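Local coordinates for probable adhesion protein (Pseudomonas aeruginosa PAO1, PDB 6R3Z) that probably serves as the solute-binding protein of a ferrous iron transport system, and here holds a nickel ion among six histidines, at residues I9-H14 / G254-G259; D49-G54 / S76-G81; A118-V123 / A147-L152; A161-A166 / R274-S279; E226-S231 / S247-S252. All blocks are in the same frame, centred on the assembly; numbering follows the deposited sequence.

Contact 1 (I9-H14 / G254-G259)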
# COMPACT_ATOMS: atom_id res chain seq x y z
N ILE A 9 -7.32 5.49 18.22
CA ILE A 9 -6.14 5.27 17.36
C ILE A 9 -6.27 5.93 15.98
O ILE A 9 -7.14 5.56 15.19
CB ILE A 9 -5.94 3.73 17.17
CG1 ILE A 9 -5.94 2.98 18.51
CG2 ILE A 9 -4.68 3.43 16.32
CD1 ILE A 9 -6.31 1.46 18.30
N GLY A 10 -5.34 6.81 15.67
CA GLY A 10 -5.32 7.45 14.37
C GLY A 10 -4.59 6.61 13.36
O GLY A 10 -3.63 5.90 13.70
N ILE A 11 -5.07 6.63 12.11
CA ILE A 11 -4.47 5.95 10.96
C ILE A 11 -4.33 6.95 9.82
O ILE A 11 -5.03 7.97 9.80
CB ILE A 11 -5.19 4.65 10.54
CG1 ILE A 11 -6.64 4.92 10.02
CG2 ILE A 11 -5.14 3.60 11.66
CD1 ILE A 11 -6.72 5.29 8.49
N THR A 12 -3.48 6.63 8.82
CA THR A 12 -3.21 7.59 7.75
C THR A 12 -3.66 7.15 6.36
O THR A 12 -4.05 8.01 5.56
CB THR A 12 -1.71 7.95 7.74
OG1 THR A 12 -0.97 6.79 7.34
CG2 THR A 12 -1.20 8.45 9.10
N LEU A 13 -3.48 5.87 6.03
CA LEU A 13 -3.81 5.30 4.72
C LEU A 13 -4.77 4.13 4.90
O LEU A 13 -4.75 3.47 5.95
CB LEU A 13 -2.53 4.83 3.99
CG LEU A 13 -1.37 5.84 3.90
CD1 LEU A 13 -0.08 5.16 3.49
CD2 LEU A 13 -1.68 7.00 2.92
N HIS A 14 -5.60 3.87 3.87
CA HIS A 14 -6.60 2.79 3.88
C HIS A 14 -6.08 1.45 4.41
O HIS A 14 -6.75 0.88 5.28
CB HIS A 14 -7.26 2.60 2.52
CG HIS A 14 -8.12 3.75 2.10
ND1 HIS A 14 -7.57 4.94 1.66
CD2 HIS A 14 -9.47 3.85 2.05
CE1 HIS A 14 -8.59 5.72 1.35
NE2 HIS A 14 -9.75 5.12 1.59
N GLY A 254 -11.84 5.71 -2.01
CA GLY A 254 -13.14 5.42 -1.41
C GLY A 254 -13.17 5.28 0.09
O GLY A 254 -12.26 5.76 0.76
N ASP A 255 -14.25 4.69 0.63
CA ASP A 255 -14.47 4.52 2.07
C ASP A 255 -13.42 3.65 2.77
O ASP A 255 -12.87 2.72 2.18
CB ASP A 255 -15.85 3.92 2.37
CG ASP A 255 -17.08 4.69 1.88
OD1 ASP A 255 -16.93 5.89 1.53
OD2 ASP A 255 -18.17 4.10 1.86
N TYR A 256 -13.20 3.93 4.06
CA TYR A 256 -12.34 3.09 4.89
C TYR A 256 -13.21 1.92 5.35
O TYR A 256 -14.40 2.10 5.62
CB TYR A 256 -11.84 3.84 6.11
CG TYR A 256 -10.95 5.01 5.76
CD1 TYR A 256 -9.61 4.82 5.42
CD2 TYR A 256 -11.45 6.31 5.75
CE1 TYR A 256 -8.79 5.89 5.09
CE2 TYR A 256 -10.63 7.39 5.42
CZ TYR A 256 -9.30 7.18 5.11
OH TYR A 256 -8.46 8.23 4.84
N SER A 257 -12.64 0.72 5.42
CA SER A 257 -13.36 -0.47 5.86
C SER A 257 -12.36 -1.50 6.33
O SER A 257 -11.24 -1.55 5.81
CB SER A 257 -14.25 -1.05 4.76
OG SER A 257 -13.56 -1.89 3.84
N ALA A 258 -12.77 -2.31 7.30
CA ALA A 258 -11.90 -3.37 7.83
C ALA A 258 -11.47 -4.35 6.71
O ALA A 258 -10.30 -4.67 6.63
CB ALA A 258 -12.61 -4.10 8.96
N GLY A 259 -12.40 -4.71 5.80
CA GLY A 259 -12.13 -5.67 4.73
C GLY A 259 -11.48 -5.15 3.46
O GLY A 259 -11.08 -5.96 2.62
O HOH W 1 -6.60 8.80 7.02
O HOH W 2 -9.58 0.62 4.72
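His-14 and Tyr-256 stack where strand 8-11, the first strand of the N-terminal parallel sheet, turns into helix 14-24. The other partner is the loop that links strand 244-248 of the second sheet to helix 260-277. The two rings lie face to face, with centroids 4.2 Å apart and planes 21° apart. CE1 of Tyr-256 sits over the centre of the imidazole. In return, the imidazole lies toward the rim of the phenol.

The edge of His-14 is used as well. NE2 of His-14 donates to O of Gly-254 at 2.7 Å, with an N-H...O angle of 159°. The acceptor is close to the ring plane, but the donor stands above the carbonyl plane of Gly-254. The bond needs a proton on NE2; bond and stack together fix the rotation of the imidazole. CD2 of His-14 also passes O of Asp-255 at 3.6 Å.

In this family two lobes, each with a parallel sheet, enclose a metal site between them. Here the chain coming from the second lobe is laid against the first. CG1 of Ile-11 stands between its backbone N and carbonyl carbon (chi1 65°) and carries CD1 to CE1 of Tyr-256, 4.0 Å away. The phenol OH of Tyr-256 is bonded to O of Ile-34 and accepts from a water at 2.9 Å. That water also gives a weak bond to O of Thr-12. A second water donates to O of His-14 at 2.9 Å and accepts from N of Ser-257 at 3.1 Å.

Contact 2 (D49-G54 / S76-G81)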
# COMPACT_ATOMS: atom_id res chain seq x y z
N ASP A 49 -8.73 18.65 10.11
CA ASP A 49 -8.08 17.35 10.33
C ASP A 49 -7.03 17.39 11.42
O ASP A 49 -6.93 16.45 12.21
CB ASP A 49 -7.53 16.80 9.01
CG ASP A 49 -8.56 16.69 7.89
OD1 ASP A 49 -9.75 16.47 8.21
OD2 ASP A 49 -8.19 16.87 6.72
N ILE A 50 -6.27 18.50 11.51
CA ILE A 50 -5.28 18.71 12.57
C ILE A 50 -5.98 18.74 13.94
O ILE A 50 -5.48 18.14 14.89
CB ILE A 50 -4.43 19.98 12.29
CG1 ILE A 50 -3.56 19.77 11.03
CG2 ILE A 50 -3.58 20.38 13.51
CD1 ILE A 50 -2.99 21.07 10.41
N LYS A 51 -7.18 19.38 14.00
CA LYS A 51 -7.98 19.49 15.23
C LYS A 51 -8.29 18.10 15.80
O LYS A 51 -8.20 17.92 17.02
CB LYS A 51 -9.29 20.27 14.97
CG LYS A 51 -10.13 20.54 16.22
CD LYS A 51 -9.47 21.50 17.22
CE LYS A 51 -10.29 21.69 18.47
NZ LYS A 51 -11.58 22.39 18.21
N ARG A 52 -8.60 17.13 14.92
CA ARG A 52 -8.97 15.74 15.28
C ARG A 52 -7.91 14.99 16.08
O ARG A 52 -8.25 14.15 16.92
CB ARG A 52 -9.32 14.95 14.02
CG ARG A 52 -10.78 15.07 13.65
CD ARG A 52 -11.27 13.82 12.94
NE ARG A 52 -10.81 13.76 11.55
CZ ARG A 52 -11.43 14.35 10.52
NH1 ARG A 52 -12.53 15.06 10.72
NH2 ARG A 52 -10.94 14.23 9.30
N ILE A 53 -6.62 15.29 15.82
CA ILE A 53 -5.48 14.66 16.50
C ILE A 53 -5.55 14.87 18.03
O ILE A 53 -5.24 13.95 18.79
CB ILE A 53 -4.14 15.08 15.85
CG1 ILE A 53 -4.05 14.50 14.42
CG2 ILE A 53 -2.92 14.63 16.70
CD1 ILE A 53 -2.98 15.07 13.53
N GLY A 54 -6.04 16.04 18.46
CA GLY A 54 -6.23 16.37 19.87
C GLY A 54 -7.13 15.43 20.65
O GLY A 54 -7.06 15.40 21.87
N SER A 76 1.68 20.29 14.25
CA SER A 76 0.77 21.45 14.23
C SER A 76 -0.44 21.31 15.17
O SER A 76 -1.20 22.27 15.34
CB SER A 76 0.28 21.71 12.80
OG SER A 76 1.35 21.97 11.91
N SER A 77 -0.62 20.12 15.77
CA SER A 77 -1.77 19.82 16.63
C SER A 77 -1.58 20.24 18.08
O SER A 77 -0.51 20.70 18.47
CB SER A 77 -2.08 18.33 16.55
OG SER A 77 -1.13 17.63 17.33
N GLU A 78 -2.61 19.95 18.90
CA GLU A 78 -2.67 20.19 20.34
C GLU A 78 -1.85 19.12 21.08
O GLU A 78 -1.51 19.32 22.25
CB GLU A 78 -4.13 20.18 20.82
CG GLU A 78 -4.93 21.39 20.35
CD GLU A 78 -6.44 21.29 20.50
OE1 GLU A 78 -7.03 22.17 21.17
OE2 GLU A 78 -7.04 20.34 19.95
N LYS A 79 -1.52 17.99 20.39
CA LYS A 79 -0.75 16.88 20.96
C LYS A 79 0.50 16.57 20.13
O LYS A 79 0.59 15.47 19.57
CB LYS A 79 -1.63 15.62 21.13
CG LYS A 79 -2.55 15.67 22.34
CD LYS A 79 -3.35 14.37 22.46
CE LYS A 79 -4.36 14.45 23.57
NZ LYS A 79 -5.20 13.22 23.64
N PRO A 80 1.51 17.48 20.04
CA PRO A 80 2.70 17.16 19.24
C PRO A 80 3.51 16.00 19.78
O PRO A 80 4.28 15.41 19.03
CB PRO A 80 3.51 18.47 19.26
CG PRO A 80 3.08 19.16 20.50
CD PRO A 80 1.63 18.83 20.66
N GLY A 81 3.34 15.69 21.08
CA GLY A 81 4.05 14.59 21.73
C GLY A 81 3.24 13.31 21.81
O GLY A 81 3.60 12.40 22.57
O HOH W 3 -5.15 19.17 17.74
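Ile-50 starts the contact by laying its CG2 methyl against the chain at Ser-76 and Ser-77. CG2 is anti to the backbone N of Ile-50, which points it at that chain, 3.5 Å from O of Ser-76. O of Ile-50 takes a bond from a water, which also accepts from N of Glu-78 at 2.9 Å and donates to OE2 of Glu-78. CD and CE of Lys-51 lean on that same OE2, but NZ of Lys-51 stays 5.3 Å from it, so the two charged groups do not touch.

Helix 47-53 thus packs on the loop that follows helix 68-76 and leads to strand 84-86, at the outer edge of the N-terminal lobe. Ile-53 sends CG2 to OG of Ser-77 at 3.5 Å. That hydroxyl is already engaged: it is bonded to O of Ile-74, and it accepts from N of Lys-79 at 3.1 Å to form an ST turn.

Gly-54 has no side chain, and OE2 of Glu-78 comes to 4.1 Å from its CA. The chain of Lys-79, extended beyond CG, runs along to Gly-54. Its NZ makes a weak bond of 3.4 Å to O of Gly-54 and a further bond to O of Leu-56.

Contact 3 (A118-V123 / A147-L152)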
# COMPACT_ATOMS: atom_id res chain seq x y z
N ALA A 118 5.13 -8.24 4.23
CA ALA A 118 5.39 -7.00 4.97
C ALA A 118 4.11 -6.57 5.76
O ALA A 118 4.24 -6.03 6.85
CB ALA A 118 5.84 -5.88 4.04
N SER A 119 2.89 -6.81 5.22
CA SER A 119 1.63 -6.49 5.92
C SER A 119 1.54 -7.30 7.22
O SER A 119 1.20 -6.75 8.26
CB SER A 119 0.41 -6.79 5.05
OG SER A 119 0.27 -5.78 4.07
N ILE A 120 1.90 -8.61 7.17
CA ILE A 120 1.88 -9.46 8.35
C ILE A 120 2.83 -8.88 9.42
O ILE A 120 2.44 -8.76 10.59
CB ILE A 120 2.19 -10.93 7.98
CG1 ILE A 120 1.01 -11.53 7.14
CG2 ILE A 120 2.50 -11.78 9.23
CD1 ILE A 120 1.30 -12.85 6.39
N THR A 121 4.06 -8.49 9.01
CA THR A 121 5.07 -7.91 9.90
C THR A 121 4.53 -6.61 10.55
O THR A 121 4.65 -6.43 11.76
CB THR A 121 6.44 -7.76 9.20
OG1 THR A 121 6.90 -9.06 8.75
CG2 THR A 121 7.49 -7.13 10.12
N GLN A 122 3.92 -5.74 9.74
CA GLN A 122 3.34 -4.47 10.23
C GLN A 122 2.19 -4.74 11.21
O GLN A 122 2.14 -4.12 12.27
CB GLN A 122 2.88 -3.59 9.07
CG GLN A 122 4.06 -3.11 8.24
CD GLN A 122 3.62 -2.27 7.08
OE1 GLN A 122 3.37 -1.08 7.23
NE2 GLN A 122 3.52 -2.88 5.90
N VAL A 123 1.31 -5.69 10.87
CA VAL A 123 0.16 -6.07 11.71
C VAL A 123 0.68 -6.54 13.08
O VAL A 123 0.17 -6.07 14.11
CB VAL A 123 -0.75 -7.11 11.00
CG1 VAL A 123 -1.65 -7.85 11.99
CG2 VAL A 123 -1.59 -6.42 9.92
N ALA A 147 -4.96 -14.20 13.82
CA ALA A 147 -6.08 -14.63 12.96
C ALA A 147 -6.05 -13.85 11.63
O ALA A 147 -6.24 -14.44 10.55
CB ALA A 147 -7.41 -14.40 13.66
N TYR A 148 -5.73 -12.56 11.70
CA TYR A 148 -5.69 -11.71 10.51
C TYR A 148 -4.56 -12.15 9.57
O TYR A 148 -4.81 -12.31 8.37
CB TYR A 148 -5.58 -10.23 10.87
CG TYR A 148 -5.75 -9.30 9.68
CD1 TYR A 148 -6.86 -9.38 8.85
CD2 TYR A 148 -4.83 -8.27 9.45
CE1 TYR A 148 -7.05 -8.48 7.80
CE2 TYR A 148 -4.99 -7.39 8.38
CZ TYR A 148 -6.11 -7.48 7.57
OH TYR A 148 -6.25 -6.60 6.52
N ALA A 149 -3.36 -12.42 10.13
CA ALA A 149 -2.18 -12.91 9.41
C ALA A 149 -2.50 -14.26 8.73
O ALA A 149 -2.07 -14.49 7.60
CB ALA A 149 -1.00 -13.07 10.36
N LYS A 150 -3.32 -15.12 9.38
CA LYS A 150 -3.71 -16.41 8.81
C LYS A 150 -4.56 -16.17 7.53
O LYS A 150 -4.34 -16.83 6.51
CB LYS A 150 -4.49 -17.25 9.85
CG LYS A 150 -4.69 -18.69 9.43
CD LYS A 150 -5.42 -19.51 10.49
CE LYS A 150 -5.75 -20.88 9.96
NZ LYS A 150 -6.69 -21.61 10.84
N ARG A 151 -5.50 -15.20 7.59
CA ARG A 151 -6.35 -14.83 6.45
C ARG A 151 -5.50 -14.29 5.30
O ARG A 151 -5.74 -14.65 4.15
CB ARG A 151 -7.46 -13.83 6.84
CG ARG A 151 -8.58 -14.48 7.68
CD ARG A 151 -9.97 -13.90 7.41
NE ARG A 151 -10.03 -12.43 7.38
CZ ARG A 151 -10.07 -11.64 8.45
NH1 ARG A 151 -10.01 -12.16 9.67
NH2 ARG A 151 -10.17 -10.31 8.31
N LEU A 152 -4.49 -13.47 5.60
CA LEU A 152 -3.62 -12.90 4.56
C LEU A 152 -2.80 -13.99 3.84
O LEU A 152 -2.68 -13.95 2.61
CB LEU A 152 -2.72 -11.76 5.09
CG LEU A 152 -3.45 -10.52 5.70
CD1 LEU A 152 -2.46 -9.49 6.24
CD2 LEU A 152 -4.46 -9.89 4.71
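Ile-120 and Ala-149 are the nearest pair, by CA, of two antiparallel helix segments, and the contact is made by apolar packing. The short helix segments run at 175° to each other, with axes 9.9 Å apart. CG2 of Ile-120 touches CB of Ala-149 at 3.9 Å. CG1 of Ile-120 reaches CD1 of Leu-152 at 4.1 Å as the two side chains slide past each other in opposite directions. The small side chain of Ala-149 is consistent with the close backbones, its CA being 5.4 Å from CA of Ile-120. CB of Ser-119 adds a further touch on CD1 of Leu-152.

One contact is to a ring edge. CG2 of Val-123 meets CD2 of Tyr-148 at 3.8 Å, close to the ring plane, and the two side chains cross at about a right angle. CG of Tyr-148 is anti to its backbone N (chi1 -171°), which brings the ring edge to Val-123.

The polar end of Ser-119 points to other partners: its OG is bonded to the hydroxyls of Tyr-19 and Tyr-261 and to O of Ser-115. Helix 116-133 and the long helix 138-160 pair side by side. Helix 14-24 touches Val-123 and Tyr-148, and helix 260-277 touches Tyr-148 and Leu-152.

Contact 4 (A161-A166 / R274-S279). With EDO (1,2-ethanediol), chain I.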
# COMPACT_ATOMS: atom_id res chain seq x y z
N ALA A 161 -2.73 -20.65 -6.15
CA ALA A 161 -3.38 -21.90 -6.59
C ALA A 161 -3.85 -21.79 -8.05
O ALA A 161 -4.17 -22.82 -8.67
CB ALA A 161 -4.56 -22.22 -5.67
N ARG A 162 -3.89 -20.55 -8.61
CA ARG A 162 -4.27 -20.32 -9.99
C ARG A 162 -3.04 -20.09 -10.88
O ARG A 162 -3.19 -19.86 -12.09
CB ARG A 162 -5.28 -19.17 -10.08
CG ARG A 162 -6.67 -19.62 -9.65
CD ARG A 162 -7.33 -18.69 -8.66
NE ARG A 162 -8.68 -19.17 -8.35
CZ ARG A 162 -9.01 -19.82 -7.23
NH1 ARG A 162 -10.26 -20.22 -7.05
NH2 ARG A 162 -8.10 -20.05 -6.29
N LEU A 163 -1.84 -20.18 -10.29
CA LEU A 163 -0.61 -19.97 -11.06
C LEU A 163 0.02 -21.32 -11.43
O LEU A 163 0.49 -22.03 -10.53
CB LEU A 163 0.39 -19.12 -10.28
CG LEU A 163 1.68 -18.78 -11.03
CD1 LEU A 163 1.42 -17.77 -12.17
CD2 LEU A 163 2.77 -18.33 -10.09
N ASN A 164 0.06 -21.65 -12.73
CA ASN A 164 0.66 -22.91 -13.16
C ASN A 164 2.18 -22.89 -13.07
O ASN A 164 2.78 -23.72 -12.39
CB ASN A 164 0.24 -23.28 -14.59
CG ASN A 164 -1.15 -23.84 -14.63
OD1 ASN A 164 -2.13 -23.10 -14.57
ND2 ASN A 164 -1.27 -25.17 -14.74
N LYS A 165 2.79 -21.95 -13.78
CA LYS A 165 4.23 -21.83 -13.90
C LYS A 165 4.69 -20.42 -13.61
O LYS A 165 3.95 -19.44 -13.80
CB LYS A 165 4.65 -22.14 -15.35
CG LYS A 165 4.29 -23.53 -15.85
CD LYS A 165 4.84 -23.77 -17.25
CE LYS A 165 4.88 -25.23 -17.62
NZ LYS A 165 3.53 -25.78 -17.87
N ALA A 166 5.97 -20.32 -13.26
CA ALA A 166 6.65 -19.04 -13.11
C ALA A 166 6.75 -18.48 -14.53
O ALA A 166 6.73 -19.26 -15.50
CB ALA A 166 8.04 -19.29 -12.54
N ARG A 274 -3.10 -13.52 -13.53
CA ARG A 274 -3.69 -13.50 -14.88
C ARG A 274 -2.66 -13.03 -15.94
O ARG A 274 -2.55 -13.66 -16.99
CB ARG A 274 -4.94 -12.62 -14.94
CG ARG A 274 -5.68 -12.77 -16.27
CD ARG A 274 -7.08 -12.19 -16.24
NE ARG A 274 -7.07 -10.74 -16.00
CZ ARG A 274 -7.02 -9.82 -16.95
NH1 ARG A 274 -7.05 -8.53 -16.64
NH2 ARG A 274 -6.97 -10.17 -18.24
N ALA A 275 -1.91 -11.95 -15.64
CA ALA A 275 -0.86 -11.42 -16.53
C ALA A 275 0.18 -12.51 -16.84
O ALA A 275 0.55 -12.72 -18.01
CB ALA A 275 -0.19 -10.21 -15.89
N ILE A 276 0.60 -13.27 -15.81
CA ILE A 276 1.58 -14.34 -16.02
C ILE A 276 0.95 -15.48 -16.87
O ILE A 276 1.56 -15.95 -17.84
CB ILE A 276 2.14 -14.88 -14.67
CG1 ILE A 276 2.89 -13.77 -13.88
CG2 ILE A 276 3.04 -16.12 -14.91
CD1 ILE A 276 3.09 -14.08 -12.34
N GLN A 277 -0.26 -15.91 -16.52
CA GLN A 277 -0.99 -16.97 -17.23
C GLN A 277 -1.16 -16.61 -18.72
O GLN A 277 -0.95 -17.47 -19.58
CB GLN A 277 -2.36 -17.23 -16.57
CG GLN A 277 -2.30 -17.81 -15.14
CD GLN A 277 -1.88 -19.26 -15.05
OE1 GLN A 277 -0.79 -19.57 -14.57
NE2 GLN A 277 -2.73 -20.17 -15.50
N GLU A 278 -1.45 -15.33 -19.02
CA GLU A 278 -1.65 -14.83 -20.39
C GLU A 278 -0.35 -14.61 -21.17
O GLU A 278 -0.40 -14.32 -22.37
CB GLU A 278 -2.53 -13.57 -20.41
CG GLU A 278 -3.98 -13.79 -19.99
CD GLU A 278 -4.87 -12.57 -19.95
OE1 GLU A 278 -4.40 -11.46 -20.29
OE2 GLU A 278 -6.06 -12.71 -19.56
N SER A 279 0.82 -14.73 -20.50
CA SER A 279 2.12 -14.57 -21.16
C SER A 279 2.56 -15.84 -21.89
O SER A 279 3.45 -15.79 -22.73
CB SER A 279 3.18 -14.06 -20.19
OG SER A 279 3.63 -15.07 -19.29
C1 EDO I . -11.09 -21.94 -3.50
O1 EDO I . -11.33 -20.86 -4.39
C2 EDO I . -9.76 -21.73 -2.75
O2 EDO I . -8.68 -21.58 -3.67
O HOH W 4 1.75 -19.64 -15.42
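Asn-164 and Gln-277 are joined by two hydrogen bonds. N of Asn-164 donates to OE1 of Gln-277 at 2.9 Å, with an N-H...O angle of 167°. NE2 of Gln-277 donates to OD1 of Asn-164 at 3.1 Å. The two side-chain amides are nearly coplanar, with planes 25° apart, and OD1 of Asn-164 lies close to the amide plane of Gln-277. The donor N of Asn-164 is tilted from the carbonyl plane of Gln-277. Both ends of the Gln-277 amide are therefore engaged, which fixes its rotation. A bend at chi2 of Gln-277 (-73°) folds the amide back to the loop.

A water adds to this. It donates to OE1 of Gln-277 at 2.7 Å and accepts from N of Lys-165 at 3.0 Å. The amide carbon CD of Gln-277 also rests 3.3 Å from O of Arg-162.

Packing lies beside the polar pair. CD1 of Leu-163 meets CG2 of Ile-276 at 3.6 Å, and the same CG2 touches O of Lys-165. Further out, the guanidinium of Arg-162 turns away and holds a 1,2-ethanediol, probably from the crystallisation liquor, through NH1 and NH2. NH2 is also bonded to O of Asp-158.

The loop 161-166 follows the long helix 138-160 and leads to strand 172-175 of the second sheet. It lies against the C-terminal end of helix 260-277. Ile-276 also packs on Pro-167, Phe-171 and Phe-187, while Arg-274 and Ala-275 touch Tyr-246 in strand 244-248.

Contact 5 (E226-S231 / S247-S252). With NI (nickel (II) ion), chain B.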
# COMPACT_ATOMS: atom_id res chain seq x y z
N GLU A 226 -2.75 2.33 -12.75
CA GLU A 226 -3.51 2.61 -11.53
C GLU A 226 -5.01 2.62 -11.72
O GLU A 226 -5.52 3.38 -12.54
CB GLU A 226 -3.09 3.99 -10.96
CG GLU A 226 -1.66 4.04 -10.42
CD GLU A 226 -1.48 3.09 -9.27
OE1 GLU A 226 -1.97 3.38 -8.15
OE2 GLU A 226 -0.92 1.99 -9.51
N ILE A 227 -5.73 1.86 -10.88
CA ILE A 227 -7.18 1.92 -10.86
C ILE A 227 -7.63 3.18 -10.06
O ILE A 227 -8.58 3.85 -10.46
CB ILE A 227 -7.80 0.64 -10.21
CG1 ILE A 227 -7.42 -0.65 -10.99
CG2 ILE A 227 -9.32 0.77 -10.09
CD1 ILE A 227 -7.68 -2.00 -10.21
N ASP A 228 -6.95 3.46 -8.91
CA ASP A 228 -7.35 4.48 -7.94
C ASP A 228 -7.41 5.90 -8.46
O ASP A 228 -8.49 6.48 -8.50
CB ASP A 228 -6.47 4.39 -6.68
CG ASP A 228 -6.81 3.19 -5.82
OD1 ASP A 228 -7.79 2.46 -6.15
OD2 ASP A 228 -6.07 2.95 -4.83
N PHE A 229 -6.28 6.48 -8.82
CA PHE A 229 -6.29 7.86 -9.34
C PHE A 229 -5.57 7.78 -10.68
O PHE A 229 -4.35 7.95 -10.76
CB PHE A 229 -5.65 8.83 -8.32
CG PHE A 229 -6.48 8.97 -7.06
CD1 PHE A 229 -7.53 9.89 -7.00
CD2 PHE A 229 -6.25 8.15 -5.96
CE1 PHE A 229 -8.31 10.00 -5.84
CE2 PHE A 229 -7.03 8.27 -4.80
CZ PHE A 229 -8.05 9.19 -4.74
N PRO A 230 -6.30 7.34 -11.72
CA PRO A 230 -5.65 7.04 -13.01
C PRO A 230 -5.11 8.26 -13.75
O PRO A 230 -5.51 9.39 -13.47
CB PRO A 230 -6.76 6.34 -13.79
CG PRO A 230 -8.02 6.94 -13.24
CD PRO A 230 -7.75 7.06 -11.77
N SER A 231 -4.19 8.00 -14.69
CA SER A 231 -3.55 9.02 -15.52
C SER A 231 -4.08 8.96 -16.95
O SER A 231 -4.30 7.87 -17.48
CB SER A 231 -2.03 8.82 -15.51
OG SER A 231 -1.49 9.12 -14.23
N SER A 247 -4.38 -3.43 -14.67
CA SER A 247 -4.49 -2.37 -13.69
C SER A 247 -4.55 -2.96 -12.28
O SER A 247 -5.12 -4.05 -12.06
CB SER A 247 -5.70 -1.49 -13.97
OG SER A 247 -5.58 -0.85 -15.23
N LEU A 248 -3.91 -2.24 -11.35
CA LEU A 248 -3.79 -2.60 -9.94
C LEU A 248 -4.29 -1.49 -9.03
O LEU A 248 -4.34 -0.32 -9.43
CB LEU A 248 -2.34 -2.97 -9.60
CG LEU A 248 -1.68 -4.14 -10.36
CD1 LEU A 248 -0.22 -4.26 -9.99
CD2 LEU A 248 -2.41 -5.49 -10.10
N SER A 249 -4.62 -1.88 -7.80
CA SER A 249 -5.09 -0.97 -6.78
C SER A 249 -3.99 -0.63 -5.78
O SER A 249 -3.36 -1.52 -5.21
CB SER A 249 -6.29 -1.56 -6.04
OG SER A 249 -6.71 -0.67 -5.02
N HIS A 250 -3.82 0.68 -5.51
CA HIS A 250 -2.90 1.19 -4.49
C HIS A 250 -3.65 1.09 -3.11
O HIS A 250 -3.08 1.46 -2.07
CB HIS A 250 -2.64 2.68 -4.82
CG HIS A 250 -1.49 3.34 -4.11
ND1 HIS A 250 -1.51 3.58 -2.73
CD2 HIS A 250 -0.40 3.96 -4.64
CE1 HIS A 250 -0.41 4.29 -2.48
NE2 HIS A 250 0.30 4.52 -3.59
N ILE A 251 -4.94 0.65 -3.12
CA ILE A 251 -5.81 0.53 -1.92
C ILE A 251 -5.87 1.94 -1.25
O ILE A 251 -5.47 2.15 -0.09
CB ILE A 251 -5.38 -0.63 -0.97
CG1 ILE A 251 -5.03 -1.91 -1.82
CG2 ILE A 251 -6.49 -0.89 0.10
CD1 ILE A 251 -4.51 -3.15 -1.05
N SER A 252 -6.27 2.95 -2.05
CA SER A 252 -6.27 4.34 -1.60
C SER A 252 -7.53 5.10 -1.99
O SER A 252 -7.59 6.30 -1.72
CB SER A 252 -5.06 5.05 -2.22
OG SER A 252 -5.27 5.22 -3.62
NI NI B . 2.06 5.84 -3.67
O HOH W 5 -4.48 2.14 -7.98
O HOH W 6 -8.87 1.55 -3.65
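Glu-226 and Leu-248 form a parallel bridge at the ends of strands 220-226 and 244-248, and N of Ile-227 donates to O of Leu-248 at 3.0 Å. Beyond this point a water donates to O of Leu-248 and OE1 of Glu-226, and accepts from N of Asp-228 and N of His-250.

Asp-228 reaches over to the other loop. Its OD2 takes N of Ser-252 at 2.8 Å and OG of Ser-252 at 2.7 Å. Both donors come from the same face of the carboxylate, out of its plane. N of His-250 adds a weak bond to OD2. OG of Ser-249 accepts from N of Ile-251 at 2.9 Å, an ST turn, and is bonded to Glu-264.

CG of His-250 lies anti to its backbone N (chi1 -166°), which turns NE2 onto the nickel ion, 2.2 Å away. His-41, His-66, His-111, His-177 and His-199 complete the site. OE1 of Glu-226 is 3.5 Å from CB of His-250, and its OE2 bonds OH of Tyr-180. The several donors around OD2 probably favour an ionised Asp-228. Through N of Ser-252 and, weakly, N of His-250, this carboxylate probably helps position the loop carrying His-250.

From the N terminus, contact 1 opens first, at the end of strand 8-11, and closes almost at the far end of the chain, before helix 260-277. Contacts 2 and 3 are nested in this loop, one after the other. Contact 2 closes a short loop within the N-terminal lobe, and contact 3 pairs helices 116-133 and 138-160. Contact 4 opens next, after helix 138-160, and crosses contact 1, because it closes at the end of helix 260-277. Contact 5 lies inside both loops and joins the ends of two strands of the second sheet at the metal site. It touches contact 1 directly, with CB of His-14 3.2 Å from O of Ile-251.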